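Local structure of BpsB (PgaB), Poly-beta-1,6-N-acetyl-D-glucosamine N-deacetylase (Bordetella bronchiseptica RB50, 5BU6) at residues N169-A173 against A174-Q178; R185-N188 against D189-R193. The protein removes acetyl groups from the N-acetylglucosamine units of the biofilm polysaccharide poly-beta-1,6-N-acetyl-D-glucosamine, as a family 4 carbohydrate esterase required for biofilm formation. The protein carries 5 engineered substitutions. One frame throughout, in Å; residues are numbered along the deposited sequence.

Contact 1: residues N169-A173 against A174-Q178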
loop_
_atom_site.group_PDB
_atom_site.type_symbol
_atom_site.label_atom_id
_atom_site.label_comp_id
_atom_site.label_asym_id
_atom_site.label_seq_id
_atom_site.Cartn_x
_atom_site.Cartn_y
_atom_site.Cartn_z
ATOM N N ASN A 169 -2.752 21.899 -12.634
ATOM C CA ASN A 169 -2.389 21.465 -11.292
ATOM C C ASN A 169 -2.909 20.052 -11.060
ATOM O O ASN A 169 -4.061 19.754 -11.368
ATOM C CB ASN A 169 -2.943 22.416 -10.228
ATOM C CG ASN A 169 -2.454 23.845 -10.403
ATOM O OD1 ASN A 169 -3.026 24.780 -9.842
ATOM N ND2 ASN A 169 -1.402 24.021 -11.190
ATOM N N GLU A 170 -2.052 19.186 -10.530
ATOM C CA GLU A 170 -2.406 17.783 -10.353
ATOM C C GLU A 170 -2.783 17.451 -8.910
ATOM O O GLU A 170 -2.350 18.113 -7.969
ATOM C CB GLU A 170 -1.255 16.883 -10.811
ATOM C CG GLU A 170 -1.054 16.841 -12.319
ATOM C CD GLU A 170 0.224 16.123 -12.718
ATOM O OE1 GLU A 170 0.836 15.463 -11.850
ATOM O OE2 GLU A 170 0.622 16.222 -13.898
ATOM N N GLN A 171 -3.608 16.426 -8.753
ATOM C CA GLN A 171 -3.976 15.909 -7.448
ATOM C C GLN A 171 -3.991 14.383 -7.540
ATOM O O GLN A 171 -3.955 13.843 -8.637
ATOM C CB GLN A 171 -5.333 16.472 -7.008
ATOM C CG GLN A 171 -5.251 17.911 -6.504
ATOM C CD GLN A 171 -6.616 18.547 -6.275
ATOM O OE1 GLN A 171 -7.655 17.923 -6.500
ATOM N NE2 GLN A 171 -6.616 19.806 -5.845
ATOM N N PRO A 172 -4.005 13.682 -6.392
ATOM C CA PRO A 172 -4.077 12.213 -6.471
ATOM C C PRO A 172 -5.327 11.726 -7.214
ATOM O O PRO A 172 -6.395 12.311 -7.052
ATOM C CB PRO A 172 -4.120 11.778 -5.001
ATOM C CG PRO A 172 -3.439 12.884 -4.260
ATOM C CD PRO A 172 -3.765 14.157 -5.018
ATOM N N ALA A 173 -5.187 10.663 -7.998
ATOM C CA ALA A 173 -6.280 10.148 -8.829
ATOM C C ALA A 173 -7.499 9.688 -8.038
ATOM O O ALA A 173 -8.619 9.745 -8.545
ATOM C CB ALA A 173 -5.781 8.999 -9.695
ATOM N N ALA A 174 -7.289 9.216 -6.811
ATOM C CA ALA A 174 -8.399 8.644 -6.044
ATOM C C ALA A 174 -9.208 9.695 -5.302
ATOM O O ALA A 174 -10.385 9.490 -5.001
ATOM C CB ALA A 174 -7.885 7.596 -5.055
ATOM N N SER A 175 -8.582 10.823 -5.007
ATOM C CA SER A 175 -9.191 11.802 -4.118
ATOM C C SER A 175 -10.036 12.817 -4.870
ATOM O O SER A 175 -11.145 13.151 -4.459
ATOM C CB SER A 175 -8.107 12.528 -3.316
ATOM O OG SER A 175 -7.307 13.341 -4.162
ATOM N N SER A 176 -9.506 13.302 -5.980
ATOM C CA SER A 176 -10.110 14.430 -6.662
ATOM C C SER A 176 -11.160 14.020 -7.682
ATOM O O SER A 176 -11.026 12.996 -8.354
ATOM C CB SER A 176 -9.023 15.262 -7.347
ATOM O OG SER A 176 -8.233 14.463 -8.209
ATOM N N ARG A 177 -12.211 14.826 -7.786
ATOM C CA ARG A 177 -13.071 14.773 -8.954
ATOM C C ARG A 177 -12.292 15.403 -10.103
ATOM O O ARG A 177 -12.005 16.604 -10.091
ATOM C CB ARG A 177 -14.402 15.490 -8.705
ATOM C CG ARG A 177 -15.415 14.622 -7.966
ATOM C CD ARG A 177 -16.655 15.404 -7.541
ATOM N NE ARG A 177 -16.359 16.402 -6.513
ATOM C CZ ARG A 177 -16.124 16.118 -5.235
ATOM N NH1 ARG A 177 -16.136 14.857 -4.815
ATOM N NH2 ARG A 177 -15.867 17.095 -4.374
ATOM N N GLN A 178 -11.927 14.584 -11.082
ATOM C CA GLN A 178 -10.995 15.030 -12.108
ATOM C C GLN A 178 -11.662 15.876 -13.195
ATOM O O GLN A 178 -12.831 15.686 -13.545
ATOM C CB GLN A 178 -10.283 13.834 -12.743
ATOM C CG GLN A 178 -11.139 13.022 -13.697
ATOM C CD GLN A 178 -10.357 11.917 -14.380
ATOM O OE1 GLN A 178 -9.130 11.976 -14.474
ATOM N NE2 GLN A 178 -11.066 10.902 -14.865
#
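Pro172 O is the acceptor on which the turn after strand 170-172 closes, and both serines of 174-178 point their hydroxyls at it. Ser176 OG donates to Pro172 O at 3.1 Å from above the carbonyl plane, 36° out of it. Ser175 OG donates to Pro172 O at 3.2 Å from the opposite face. In each serine OG stands between its own backbone N and carbonyl carbon (chi1 67° in Ser175, 55° in Ser176), which turns it back toward the strand end. Two weak backbone bonds join in: Ser176 N lies 3.4 Å from Pro172 O, nearly straight, and Ser175 N 3.3 Å from it, more bent. The latter closes a type I beta turn over 172-175, with Ala173 and Ala174 at its corners. One oxygen thus gathers two hydroxyls and two amides, drawing Ser175 and Ser176 back onto the strand end.

The remaining contacts are van der Waals. Ser175 OG lies over one face of the proline ring, toward its CB-CG-CD side, 3.6 Å from Pro172 CB. Beyond its CG the Gln171 side chain is extended, and its amide oxygen OE1 comes within 3.1 Å of Ser176 CB.

Strand 170-172 pairs antiparallel with strand 161-163, whose Val162 packs against Ala173 and Ser176. Ala173 O and Ala174 O accept from Arg195 and Tyr192, respectively, of helix 189-211.

Contact 2: residues R185-N188 against D189-R193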
loop_
_atom_site.group_PDB
_atom_site.type_symbol
_atom_site.label_atom_id
_atom_site.label_comp_id
_atom_site.label_asym_id
_atom_site.label_seq_id
_atom_site.Cartn_x
_atom_site.Cartn_y
_atom_site.Cartn_z
ATOM N N ARG A 185 -15.684 19.609 -18.547
ATOM C CA ARG A 185 -16.304 19.625 -17.227
ATOM C C ARG A 185 -15.583 18.715 -16.222
ATOM O O ARG A 185 -14.736 17.910 -16.602
ATOM C CB ARG A 185 -17.779 19.225 -17.351
ATOM C CG ARG A 185 -18.024 17.744 -17.599
ATOM C CD ARG A 185 -19.490 17.481 -17.936
ATOM N NE ARG A 185 -19.878 16.098 -17.664
ATOM C CZ ARG A 185 -20.885 15.744 -16.867
ATOM N NH1 ARG A 185 -21.162 14.460 -16.678
ATOM N NH2 ARG A 185 -21.619 16.670 -16.264
ATOM N N TYR A 186 -15.904 18.866 -14.938
ATOM C CA TYR A 186 -15.423 17.942 -13.910
ATOM C C TYR A 186 -16.275 16.673 -13.930
ATOM O O TYR A 186 -17.417 16.691 -14.379
ATOM C CB TYR A 186 -15.467 18.583 -12.509
ATOM C CG TYR A 186 -14.581 19.803 -12.330
ATOM C CD1 TYR A 186 -13.233 19.669 -12.012
ATOM C CD2 TYR A 186 -15.091 21.080 -12.475
ATOM C CE1 TYR A 186 -12.419 20.784 -11.857
ATOM C CE2 TYR A 186 -14.288 22.197 -12.322
ATOM C CZ TYR A 186 -12.953 22.046 -12.013
ATOM O OH TYR A 186 -12.157 23.165 -11.862
ATOM N N GLU A 187 -15.705 15.564 -13.468
ATOM C CA GLU A 187 -16.492 14.379 -13.141
ATOM C C GLU A 187 -17.556 14.719 -12.116
ATOM O O GLU A 187 -17.268 15.414 -11.149
ATOM C CB GLU A 187 -15.604 13.271 -12.564
ATOM C CG GLU A 187 -14.770 12.540 -13.576
ATOM C CD GLU A 187 -14.002 11.391 -12.952
ATOM O OE1 GLU A 187 -13.537 11.541 -11.801
ATOM O OE2 GLU A 187 -13.874 10.341 -13.614
ATOM N N ASN A 188 -18.769 14.214 -12.300
ATOM C CA ASN A 188 -19.779 14.333 -11.257
ATOM C C ASN A 188 -19.583 13.224 -10.225
ATOM O O ASN A 188 -18.722 12.355 -10.391
ATOM C CB ASN A 188 -21.197 14.287 -11.845
ATOM C CG ASN A 188 -21.506 12.963 -12.536
ATOM O OD1 ASN A 188 -21.405 11.896 -11.933
ATOM N ND2 ASN A 188 -21.906 13.034 -13.800
ATOM N N ASP A 189 -20.385 13.251 -9.168
ATOM C CA ASP A 189 -20.232 12.307 -8.066
ATOM C C ASP A 189 -20.437 10.860 -8.506
ATOM O O ASP A 189 -19.669 9.985 -8.124
ATOM C CB ASP A 189 -21.196 12.664 -6.934
ATOM C CG ASP A 189 -20.771 13.916 -6.185
ATOM O OD1 ASP A 189 -19.545 14.145 -6.062
ATOM O OD2 ASP A 189 -21.657 14.670 -5.723
ATOM N N ALA A 190 -21.453 10.619 -9.325
ATOM C CA ALA A 190 -21.701 9.278 -9.846
ATOM C C ALA A 190 -20.535 8.775 -10.696
ATOM O O ALA A 190 -20.083 7.653 -10.514
ATOM C CB ALA A 190 -22.983 9.256 -10.646
ATOM N N GLU A 191 -20.054 9.605 -11.620
ATOM C CA GLU A 191 -18.901 9.252 -12.458
ATOM C C GLU A 191 -17.656 8.969 -11.623
ATOM O O GLU A 191 -16.928 7.989 -11.855
ATOM C CB GLU A 191 -18.603 10.374 -13.460
ATOM C CG GLU A 191 -19.696 10.612 -14.488
ATOM C CD GLU A 191 -19.457 11.866 -15.318
ATOM O OE1 GLU A 191 -18.626 12.706 -14.915
ATOM O OE2 GLU A 191 -20.102 12.012 -16.377
ATOM N N TYR A 192 -17.410 9.834 -10.647
ATOM C CA TYR A 192 -16.254 9.692 -9.770
ATOM C C TYR A 192 -16.294 8.388 -8.976
ATOM O O TYR A 192 -15.322 7.630 -8.958
ATOM C CB TYR A 192 -16.189 10.891 -8.826
ATOM C CG TYR A 192 -15.238 10.754 -7.677
ATOM C CD1 TYR A 192 -13.892 10.463 -7.880
ATOM C CD2 TYR A 192 -15.677 10.960 -6.379
ATOM C CE1 TYR A 192 -13.015 10.351 -6.801
ATOM C CE2 TYR A 192 -14.824 10.864 -5.312
ATOM C CZ TYR A 192 -13.495 10.557 -5.520
ATOM O OH TYR A 192 -12.664 10.477 -4.431
ATOM N N ARG A 193 -17.428 8.122 -8.335
ATOM C CA ARG A 193 -17.598 6.889 -7.566
ATOM C C ARG A 193 -17.394 5.670 -8.447
ATOM O O ARG A 193 -16.699 4.727 -8.060
ATOM C CB ARG A 193 -18.994 6.844 -6.926
ATOM C CG ARG A 193 -19.114 7.645 -5.648
ATOM C CD ARG A 193 -20.561 7.669 -5.119
ATOM N NE ARG A 193 -20.585 8.165 -3.750
ATOM C CZ ARG A 193 -20.540 7.387 -2.673
ATOM N NH1 ARG A 193 -20.494 6.067 -2.808
ATOM N NH2 ARG A 193 -20.553 7.929 -1.461
#
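Asn188 and Glu191 face each other where the chain leaves strand 185-186 and enters helix 189-211, and the first helical backbone bond runs from Tyr192 N to Asn188 O, 2.9 Å. Asn188 OD1 accepts from Glu191 N at 2.7 Å, with an almost straight N-H...O angle of 173°. Its CG sits between the backbone N and the carbonyl carbon (chi1 63°), which brings OD1 over the first turn. In return Glu191 OE1 takes the amide of Asn188, N to OE1 3.0 Å, from above the carboxylate plane. This reciprocal pair is a capping box, with Asn188 as N-cap, and it satisfies two backbone N-H groups at the helix start. The Asn188 amide is stacked on the Glu191 carboxylate, planes 29° apart, with Asn188 ND2 3.1 Å from Glu191 CD. The other carboxylate oxygen makes a salt bridge: Arg185 NH1 approaches Glu191 OE2 to 2.7 Å, the oxygen at the guanidinium edge and the two planes nearly perpendicular, although the hydrogen bond is bent and weak. Glu187 OE2 makes a salt bridge to Arg195 NE, one helical turn beyond Glu191, while Glu187 OE1 passes 3.9 Å from Tyr192 CA.

Contacts 1 and 2 follow each other in the chain, their centres about 12 Å apart, on the same side of the molecule. Both are only partly buried, but contact 1 has the larger share of buried residues and contact 2 the larger share of exposed ones. The chemistry differs accordingly: neutral hydroxyls and amides gather on one carbonyl in contact 1, whereas carboxylates, a guanidinium and a helix N-terminus meet in contact 2. Helix 189-211 is common ground, since it begins at the cap of contact 2 and its residues reach carbonyls of contact 1. A probable backbone bond, Gln178 O to Glu187 N, links the two just beside the paired strands 179-180 and 185-186.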